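Local atomic coordinates of type VII secretion system protein EssB (Staphylococcus aureus, PDB entry 4ANN), a protein that is an integral membrane component of the type VII (Ess) secretion system, probably required for secretion of EsxA and EsxB, represented here by its cytoplasmic domain. Residues P45-A50 and K121-Q126; F103-D108 and A137-R142; R142-V147 and I178-L183. All blocks are in the same frame, centred on the assembly; numbering follows the deposited sequence.

Overall arrangement
The three contacts run from the strand-rich part of this cytoplasmic domain to its helical part, a division consistent with the protein-kinase clan to which the family belongs. Contacts 1 and 2 are buried; contact 3 is partly exposed and lies across the chain's centre from contact 1, about 23 Å between centres. Contact 1 joins an irregular connection to the chain leading into strand 124-125 through an arginine and bound water. Contact 2, nearest the centre, sets a loop against helix 136-151 with aromatic and aliphatic groups and one arginine-to-carbonyl bond, and its Phe103 touches Phe47 of contact 1. Contact 3 uses the same helix farther on, through Tyr143 and Lys144, the lysine gathering carbonyls beside the end of helix 172-179.

Contact 1: residues P45-A50 and K121-Q126; sequences PYFIDA and KTRGLQ
Phe47 and Ile48, in the irregular chain that leads into strand 50-54, meet Lys121 and Arg123 in the link between strands 118-120 and 124-125, where three small antiparallel sheets of the strand-rich part meet. Arg123 carries much of the contact. Its CG lies beside the backbone N (chi1 -37°), and from there the chain runs extended to NE, drawn across the Phe47 side chain. CG sits over one face of the Phe47 ring, offset toward the rim and 3.8 Å from its centroid, in a CH-pi contact. Farther along, Phe47 CB comes over one face of the guanidinium, whose plane is turned 28° from that of the ring. At the ring's edge, CE1 of Phe47 lies 3.6 Å from Thr122 O. Arg123 NH2 donates to Ile48 O over 3.1 Å with an N-H...O angle of 163°; the acceptor lies in the guanidinium plane, whereas the donor is tilted from the carbonyl plane. A water beside this bond donates to Ile48 O (2.8 Å) and Lys121 O (2.7 Å) and accepts from Arg123 NE (2.9 Å). A second water accepts from Ala50 N at 3.0 Å and, weakly, from Arg123 NH2. Ile48 adds an apolar touch, its CG1 4.0 Å from Lys121 CA. Around the site, Arg123 NH1 reaches Gln42 O, Tyr101 makes a cation-pi contact with Arg123, and both Tyr46 and Ile48 have backbone hydrogen bonds to Ala120. Ile48 O is thus gripped by an arginine N-H and a water together, and the guanidinium is fixed at both NE and its terminal nitrogens. Buried carbonyls of two segments that are not paired as strands here are satisfied by one cationic side chain and an ordered water.

Contact 2: residues F103-D108 and A137-R142; sequences FVLAPD and AEFLTR
Leu105 and Arg142 mark the closest backbone approach, their CA atoms 6.5 Å apart, where the irregular chain 103-108 passes beside helical residues 137-142. The link across is polar: Arg142 NH1 donates to Leu105 O over 2.9 Å at 165°. That oxygen lies in the guanidinium plane, although NH1 stands above the carbonyl plane. In one of two deposited Glu138 conformers, Arg142 NE also forms a 3.0 Å salt bridge to Glu138 OE2 one helical turn earlier, so this second grip is only partly assured. These residues join the loop between strands 101-102 and 110-112 to helix 136-151, on the helical side of the domain, an arrangement consistent with the protein-kinase clan, with Phe157 of helix 157-162 also touching Arg142 and Ala106. Beside the polar link the contact is apolar. Leu105 CD2 packs 3.7 Å from Phe139 CE1 and also lies 4.0 Å from Arg142 CB. Phe139 CG is anti to its backbone N (chi1 180°), which swings the ring toward the loop, where CE1 meets the edge of the Phe103 ring 3.8 Å from CZ. Phe139 also touches Leu183 of helix 183-192.

Contact 3: residues R142-V147 and I178-L183; sequences RYKALV and IEAATL
Lys144 starts with CG anti to the carbonyl carbon (chi1 -70°) and then runs fully extended to NZ, a straight arm that carries the ammonium from helix 136-151 to the backbone of Ile178 and Ala180. NZ donates two hydrogen bonds there, each 2.8 Å: one to Ile178 O, approached from above the carbonyl plane, and one to Ala180 O, approached in the carbonyl plane. Along the arm, CE lies 4.2 Å from Ala180 CB. The two carbonyls stand where helix 172-179 gives way to the short turn before helix 183-192, so the ammonium ties helix 136-151 to the end of helix 172-179 and to the turn that follows it; the negative end of the helix 172-179 dipole would probably favour its charge. Thr182 occupies the N-cap of helix 183-192, its OG1 accepting from Leu185 N. One residue farther on, Leu183 turns its CD1 to the edge of the Tyr143 ring, 3.5 Å from CD2, the two side chains crossing at about a right angle. With CG opposite the backbone N (chi1 -163°), Tyr143 presents that edge to Leu183, and the ring's hydroxyl hydrogen-bonds to Leu87 O of helix 80-89.

Contact 1: residues P45-A50 and K121-Q126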
loop_
_atom_site.group_PDB
_atom_site.type_symbol
_atom_site.label_atom_id
_atom_site.label_comp_id
_atom_site.label_asym_id
_atom_site.label_seq_id
_atom_site.Cartn_x
_atom_site.Cartn_y
_atom_site.Cartn_z
ATOM N N PRO A 45 0.878 13.530 -4.248
ATOM C CA PRO A 45 1.223 12.629 -5.400
ATOM C C PRO A 45 1.256 11.174 -5.020
ATOM O O PRO A 45 1.389 10.363 -5.915
ATOM C CB PRO A 45 2.607 13.104 -5.809
ATOM C CG PRO A 45 3.095 13.954 -4.720
ATOM C CD PRO A 45 1.981 14.391 -3.861
ATOM N N TYR A 46 1.187 10.819 -3.745
ATOM C CA TYR A 46 1.299 9.440 -3.324
ATOM C C TYR A 46 -0.015 8.837 -2.860
ATOM O O TYR A 46 -0.002 7.674 -2.491
ATOM C CB TYR A 46 2.316 9.310 -2.189
ATOM C CG TYR A 46 3.667 9.780 -2.703
ATOM C CD1 TYR A 46 4.361 9.026 -3.661
ATOM C CD2 TYR A 46 4.257 10.934 -2.239
ATOM C CE1 TYR A 46 5.581 9.410 -4.154
ATOM C CE2 TYR A 46 5.491 11.387 -2.726
ATOM C CZ TYR A 46 6.113 10.590 -3.673
ATOM O OH TYR A 46 7.321 10.997 -4.165
ATOM N N PHE A 47 -1.124 9.568 -2.910
ATOM C CA PHE A 47 -2.380 9.086 -2.404
ATOM C C PHE A 47 -3.547 9.357 -3.358
ATOM O O PHE A 47 -3.567 10.354 -4.077
ATOM C CB PHE A 47 -2.759 9.735 -1.053
ATOM C CG PHE A 47 -1.871 9.286 0.059
ATOM C CD1 PHE A 47 -2.177 8.132 0.752
ATOM C CD2 PHE A 47 -0.743 9.999 0.423
ATOM C CE1 PHE A 47 -1.368 7.707 1.793
ATOM C CE2 PHE A 47 0.065 9.535 1.461
ATOM C CZ PHE A 47 -0.238 8.404 2.152
ATOM N N ILE A 48 -4.518 8.476 -3.325
ATOM C CA ILE A 48 -5.845 8.687 -3.920
ATOM C C ILE A 48 -6.382 9.987 -3.367
ATOM O O ILE A 48 -6.283 10.263 -2.154
ATOM C CB ILE A 48 -6.782 7.477 -3.515
ATOM C CG1 ILE A 48 -6.219 6.152 -4.070
ATOM C CG2 ILE A 48 -8.216 7.709 -3.823
ATOM C CD1 ILE A 48 -6.324 6.068 -5.546
ATOM N N ASP A 49 -6.995 10.796 -4.209
ATOM C CA ASP A 49 -7.668 12.001 -3.747
ATOM C C ASP A 49 -8.851 11.640 -2.831
ATOM O O ASP A 49 -9.477 10.617 -2.999
ATOM C CB ASP A 49 -8.179 12.820 -4.905
ATOM C CG ASP A 49 -7.031 13.571 -5.601
ATOM O OD1 ASP A 49 -5.959 13.831 -5.008
ATOM O OD2 ASP A 49 -7.253 13.953 -6.791
ATOM N N ALA A 50 -9.087 12.506 -1.864
ATOM C CA ALA A 50 -10.040 12.230 -0.816
ATOM C C ALA A 50 -10.750 13.547 -0.445
ATOM O O ALA A 50 -10.235 14.639 -0.669
ATOM C CB ALA A 50 -9.408 11.656 0.403
ATOM N N LYS A 121 -4.287 4.451 -0.606
ATOM C CA LYS A 121 -5.639 4.918 -0.284
ATOM C C LYS A 121 -5.741 5.532 1.112
ATOM O O LYS A 121 -5.783 6.749 1.278
ATOM C CB LYS A 121 -6.637 3.776 -0.521
ATOM C CG LYS A 121 -8.068 4.237 -0.365
ATOM C CD LYS A 121 -9.014 3.050 -0.539
ATOM C CE LYS A 121 -9.000 2.137 0.650
ATOM N NZ LYS A 121 -10.046 1.080 0.486
ATOM N N THR A 122 -5.769 4.717 2.155
ATOM C CA THR A 122 -5.900 5.203 3.512
ATOM C C THR A 122 -4.672 6.012 3.927
ATOM O O THR A 122 -3.543 5.570 3.684
ATOM C CB THR A 122 -6.065 4.012 4.461
ATOM O OG1 THR A 122 -7.231 3.265 4.017
ATOM C CG2 THR A 122 -6.360 4.466 5.876
ATOM N N ARG A 123 -4.876 7.143 4.566
ATOM C CA ARG A 123 -3.771 7.940 5.071
ATOM C C ARG A 123 -3.875 8.136 6.589
ATOM O O ARG A 123 -4.924 8.510 7.068
ATOM C CB ARG A 123 -3.747 9.353 4.591
ATOM C CG ARG A 123 -4.156 9.569 3.234
ATOM C CD ARG A 123 -3.994 11.001 2.749
ATOM N NE ARG A 123 -4.564 11.240 1.488
ATOM C CZ ARG A 123 -4.574 12.393 0.849
ATOM N NH1 ARG A 123 -4.017 13.466 1.386
ATOM N NH2 ARG A 123 -5.154 12.498 -0.338
ATOM N N GLY A 124 -2.791 7.893 7.284
ATOM C CA GLY A 124 -2.671 8.422 8.639
ATOM C C GLY A 124 -1.809 9.640 8.662
ATOM O O GLY A 124 -1.276 10.102 7.628
ATOM N N LEU A 125 -1.643 10.195 9.869
ATOM C CA LEU A 125 -0.799 11.344 10.109
ATOM C C LEU A 125 0.030 11.068 11.325
ATOM O O LEU A 125 -0.558 10.750 12.357
ATOM C CB LEU A 125 -1.604 12.577 10.363
ATOM C CG LEU A 125 -2.309 13.170 9.191
ATOM C CD1 LEU A 125 -3.277 14.221 9.742
ATOM C CD2 LEU A 125 -1.295 13.775 8.198
ATOM N N GLN A 126 1.333 11.234 11.160
ATOM C CA GLN A 126 2.235 10.919 12.261
ATOM C C GLN A 126 1.832 11.629 13.520
ATOM O O GLN A 126 1.582 12.829 13.504
ATOM C CB GLN A 126 3.665 11.285 11.861
ATOM C CG GLN A 126 4.000 10.420 10.626
ATOM C CD GLN A 126 5.029 9.410 11.124
ATOM O OE1 GLN A 126 4.726 8.616 12.012
ATOM N NE2 GLN A 126 6.204 9.572 10.513
HETATM O O HOH W 1 -6.372 9.269 0.437
HETATM O O HOH W 2 -7.069 14.698 -1.996
#

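Contact 2: residues F103-D108 and A137-R142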
loop_
_atom_site.group_PDB
_atom_site.type_symbol
_atom_site.label_atom_id
_atom_site.label_comp_id
_atom_site.label_asym_id
_atom_site.label_seq_id
_atom_site.Cartn_x
_atom_site.Cartn_y
_atom_site.Cartn_z
ATOM N N PHE A 103 0.767 5.156 5.532
ATOM C CA PHE A 103 -0.011 4.386 4.564
ATOM C C PHE A 103 0.046 2.912 4.940
ATOM O O PHE A 103 0.876 2.488 5.748
ATOM C CB PHE A 103 0.508 4.586 3.125
ATOM C CG PHE A 103 1.864 3.949 2.839
ATOM C CD1 PHE A 103 3.025 4.570 3.269
ATOM C CD2 PHE A 103 1.981 2.750 2.176
ATOM C CE1 PHE A 103 4.311 4.000 3.055
ATOM C CE2 PHE A 103 3.234 2.156 1.947
ATOM C CZ PHE A 103 4.389 2.808 2.393
ATOM N N VAL A 104 -0.807 2.123 4.316
ATOM C CA VAL A 104 -0.875 0.690 4.455
ATOM C C VAL A 104 -0.522 0.062 3.111
ATOM O O VAL A 104 -1.089 0.470 2.114
ATOM C CB VAL A 104 -2.296 0.260 4.864
ATOM C CG1 VAL A 104 -2.434 -1.242 4.887
ATOM C CG2 VAL A 104 -2.675 0.939 6.184
ATOM N N LEU A 105 0.349 -0.925 3.093
ATOM C CA LEU A 105 0.712 -1.645 1.863
ATOM C C LEU A 105 -0.119 -2.903 1.776
ATOM O O LEU A 105 0.093 -3.870 2.549
ATOM C CB LEU A 105 2.184 -1.961 1.805
ATOM C CG LEU A 105 2.646 -2.546 0.493
ATOM C CD1 LEU A 105 2.482 -1.553 -0.641
ATOM C CD2 LEU A 105 4.091 -3.022 0.575
ATOM N N ALA A 106 -1.093 -2.978 0.867
ATOM C CA ALA A 106 -1.979 -4.125 0.719
ATOM C C ALA A 106 -2.732 -4.016 -0.585
ATOM O O ALA A 106 -2.865 -2.900 -1.128
ATOM C CB ALA A 106 -3.022 -4.179 1.855
ATOM N N PRO A 107 -3.262 -5.107 -1.107
ATOM C CA PRO A 107 -3.963 -5.047 -2.423
ATOM C C PRO A 107 -5.063 -4.017 -2.480
ATOM O O PRO A 107 -5.173 -3.286 -3.476
ATOM C CB PRO A 107 -4.461 -6.469 -2.613
ATOM C CG PRO A 107 -3.457 -7.322 -1.867
ATOM C CD PRO A 107 -3.106 -6.505 -0.662
ATOM N N ASP A 108 -5.884 -3.940 -1.446
ATOM C CA ASP A 108 -7.029 -3.025 -1.466
ATOM C C ASP A 108 -6.645 -1.598 -1.125
ATOM O O ASP A 108 -7.502 -0.704 -1.086
ATOM C CB ASP A 108 -8.134 -3.508 -0.528
ATOM C CG ASP A 108 -7.758 -3.604 0.922
ATOM O OD1 ASP A 108 -6.589 -3.533 1.321
ATOM O OD2 ASP A 108 -8.703 -3.834 1.715
ATOM N N ALA A 137 10.652 -4.418 8.418
ATOM C CA ALA A 137 10.487 -5.857 8.213
ATOM C C ALA A 137 9.070 -6.159 7.740
ATOM O O ALA A 137 8.868 -6.974 6.871
ATOM C CB ALA A 137 10.880 -6.603 9.491
ATOM N N GLU A 138 8.049 -5.501 8.293
ATOM C CA GLU A 138 6.691 -5.805 7.869
ATOM C C GLU A 138 6.364 -5.192 6.520
ATOM O O GLU A 138 5.567 -5.737 5.741
ATOM C CB GLU A 138 5.748 -5.391 9.022
ATOM C CG GLU A 138 4.349 -5.281 8.472
ATOM C CD GLU A 138 3.175 -6.190 8.537
ATOM O OE1 GLU A 138 3.088 -7.292 8.003
ATOM O OE2 GLU A 138 2.170 -5.706 9.112
ATOM N N PHE A 139 6.973 -4.071 6.133
ATOM C CA PHE A 139 6.873 -3.547 4.775
ATOM C C PHE A 139 7.453 -4.570 3.780
ATOM O O PHE A 139 6.863 -4.865 2.720
ATOM C CB PHE A 139 7.645 -2.218 4.680
ATOM C CG PHE A 139 7.582 -1.622 3.271
ATOM C CD1 PHE A 139 6.500 -0.901 2.845
ATOM C CD2 PHE A 139 8.610 -1.837 2.351
ATOM C CE1 PHE A 139 6.386 -0.329 1.591
ATOM C CE2 PHE A 139 8.507 -1.280 1.091
ATOM C CZ PHE A 139 7.407 -0.609 0.659
ATOM N N LEU A 140 8.587 -5.154 4.109
ATOM C CA LEU A 140 9.200 -6.157 3.235
ATOM C C LEU A 140 8.321 -7.376 3.108
ATOM O O LEU A 140 8.172 -7.887 1.987
ATOM C CB LEU A 140 10.594 -6.508 3.754
ATOM C CG LEU A 140 11.333 -7.515 2.911
ATOM C CD1 LEU A 140 11.461 -7.015 1.444
ATOM C CD2 LEU A 140 12.718 -7.780 3.516
ATOM N N THR A 141 7.756 -7.891 4.199
ATOM C CA THR A 141 6.885 -9.055 4.089
ATOM C C THR A 141 5.701 -8.745 3.179
ATOM O O THR A 141 5.296 -9.568 2.354
ATOM C CB THR A 141 6.392 -9.440 5.499
ATOM O OG1 THR A 141 7.519 -9.902 6.232
ATOM C CG2 THR A 141 5.369 -10.547 5.455
ATOM N N ARG A 142 5.085 -7.580 3.380
ATOM C CA ARG A 142 3.931 -7.195 2.548
ATOM C C ARG A 142 4.325 -7.040 1.079
ATOM O O ARG A 142 3.578 -7.459 0.170
ATOM C CB ARG A 142 3.293 -5.950 3.129
ATOM C CG ARG A 142 2.584 -6.190 4.426
ATOM C CD ARG A 142 2.165 -4.894 5.133
ATOM N NE ARG A 142 1.299 -5.235 6.238
ATOM C CZ ARG A 142 -0.018 -5.354 6.178
ATOM N NH1 ARG A 142 -0.749 -5.043 5.094
ATOM N NH2 ARG A 142 -0.660 -5.729 7.252
#

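Contact 3: residues R142-V147 and I178-L183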
loop_
_atom_site.group_PDB
_atom_site.type_symbol
_atom_site.label_atom_id
_atom_site.label_comp_id
_atom_site.label_asym_id
_atom_site.label_seq_id
_atom_site.Cartn_x
_atom_site.Cartn_y
_atom_site.Cartn_z
ATOM N N ARG A 142 5.085 -7.580 3.380
ATOM C CA ARG A 142 3.931 -7.195 2.548
ATOM C C ARG A 142 4.325 -7.040 1.079
ATOM O O ARG A 142 3.578 -7.459 0.170
ATOM C CB ARG A 142 3.293 -5.950 3.129
ATOM C CG ARG A 142 2.584 -6.190 4.426
ATOM C CD ARG A 142 2.165 -4.894 5.133
ATOM N NE ARG A 142 1.299 -5.235 6.238
ATOM C CZ ARG A 142 -0.018 -5.354 6.178
ATOM N NH1 ARG A 142 -0.749 -5.043 5.094
ATOM N NH2 ARG A 142 -0.660 -5.729 7.252
ATOM N N TYR A 143 5.486 -6.457 0.798
ATOM C CA TYR A 143 5.958 -6.326 -0.584
ATOM C C TYR A 143 6.161 -7.699 -1.219
ATOM O O TYR A 143 5.738 -7.953 -2.348
ATOM C CB TYR A 143 7.212 -5.439 -0.564
ATOM C CG TYR A 143 7.634 -4.852 -1.868
ATOM C CD1 TYR A 143 7.107 -5.104 -3.125
ATOM C CD2 TYR A 143 8.664 -3.931 -1.836
ATOM C CE1 TYR A 143 7.602 -4.506 -4.261
ATOM C CE2 TYR A 143 9.165 -3.319 -2.975
ATOM C CZ TYR A 143 8.597 -3.591 -4.192
ATOM O OH TYR A 143 9.100 -2.979 -5.335
ATOM N N LYS A 144 6.783 -8.621 -0.484
ATOM C CA LYS A 144 6.950 -9.968 -0.949
ATOM C C LYS A 144 5.620 -10.615 -1.289
ATOM O O LYS A 144 5.471 -11.297 -2.310
ATOM C CB LYS A 144 7.694 -10.809 0.095
ATOM C CG LYS A 144 9.153 -10.464 0.259
ATOM C CD LYS A 144 9.808 -11.133 1.438
ATOM C CE LYS A 144 11.300 -10.968 1.441
ATOM N NZ LYS A 144 11.918 -11.632 2.643
ATOM N N ALA A 145 4.641 -10.434 -0.400
ATOM C CA ALA A 145 3.329 -11.004 -0.620
ATOM C C ALA A 145 2.677 -10.434 -1.882
ATOM O O ALA A 145 2.048 -11.182 -2.648
ATOM C CB ALA A 145 2.446 -10.826 0.587
ATOM N N LEU A 146 2.822 -9.151 -2.128
ATOM C CA LEU A 146 2.323 -8.563 -3.365
ATOM C C LEU A 146 2.980 -9.181 -4.597
ATOM O O LEU A 146 2.331 -9.466 -5.600
ATOM C CB LEU A 146 2.510 -7.035 -3.393
ATOM C CG LEU A 146 1.655 -6.236 -2.398
ATOM C CD1 LEU A 146 2.052 -4.774 -2.457
ATOM C CD2 LEU A 146 0.189 -6.362 -2.653
ATOM N N VAL A 147 4.309 -9.382 -4.555
ATOM C CA VAL A 147 5.004 -9.995 -5.675
ATOM C C VAL A 147 4.443 -11.397 -5.943
ATOM O O VAL A 147 4.162 -11.790 -7.074
ATOM C CB VAL A 147 6.514 -10.023 -5.421
ATOM C CG1 VAL A 147 7.214 -10.883 -6.479
ATOM C CG2 VAL A 147 7.106 -8.617 -5.374
ATOM N N ILE A 178 10.595 -15.023 -1.020
ATOM C CA ILE A 178 10.500 -15.123 0.406
ATOM C C ILE A 178 11.848 -14.991 1.066
ATOM O O ILE A 178 11.960 -14.387 2.158
ATOM C CB ILE A 178 9.790 -16.427 0.802
ATOM C CG1 ILE A 178 8.283 -16.298 0.478
ATOM C CG2 ILE A 178 10.028 -16.776 2.263
ATOM C CD1 ILE A 178 7.530 -17.606 0.525
ATOM N N GLU A 179 12.865 -15.544 0.442
ATOM C CA GLU A 179 14.195 -15.557 1.029
ATOM C C GLU A 179 14.939 -14.252 0.831
ATOM O O GLU A 179 15.995 -14.086 1.478
ATOM C CB GLU A 179 14.977 -16.748 0.504
ATOM C CG GLU A 179 14.406 -18.042 1.111
ATOM C CD GLU A 179 15.367 -19.166 0.757
ATOM O OE1 GLU A 179 16.319 -18.797 0.036
ATOM O OE2 GLU A 179 15.017 -20.235 1.217
ATOM N N ALA A 180 14.506 -13.353 -0.027
ATOM C CA ALA A 180 15.256 -12.093 -0.237
ATOM C C ALA A 180 15.473 -11.404 1.061
ATOM O O ALA A 180 14.528 -11.153 1.828
ATOM C CB ALA A 180 14.511 -11.176 -1.193
ATOM N N ALA A 181 16.711 -11.099 1.414
ATOM C CA ALA A 181 16.988 -10.799 2.801
ATOM C C ALA A 181 16.568 -9.390 3.173
ATOM O O ALA A 181 16.320 -9.216 4.347
ATOM C CB ALA A 181 18.453 -10.999 3.145
ATOM N N THR A 182 16.610 -8.504 2.195
ATOM C CA THR A 182 16.351 -7.086 2.426
ATOM C C THR A 182 15.551 -6.552 1.234
ATOM O O THR A 182 15.445 -7.170 0.180
ATOM C CB THR A 182 17.578 -6.206 2.559
ATOM O OG1 THR A 182 18.211 -6.268 1.299
ATOM C CG2 THR A 182 18.570 -6.726 3.604
ATOM N N LEU A 183 15.032 -5.342 1.419
ATOM C CA LEU A 183 14.342 -4.665 0.352
ATOM C C LEU A 183 15.196 -4.483 -0.869
ATOM O O LEU A 183 14.788 -4.748 -2.015
ATOM C CB LEU A 183 13.836 -3.343 0.912
ATOM C CG LEU A 183 13.070 -2.431 0.029
ATOM C CD1 LEU A 183 11.846 -3.100 -0.521
ATOM C CD2 LEU A 183 12.579 -1.148 0.747
#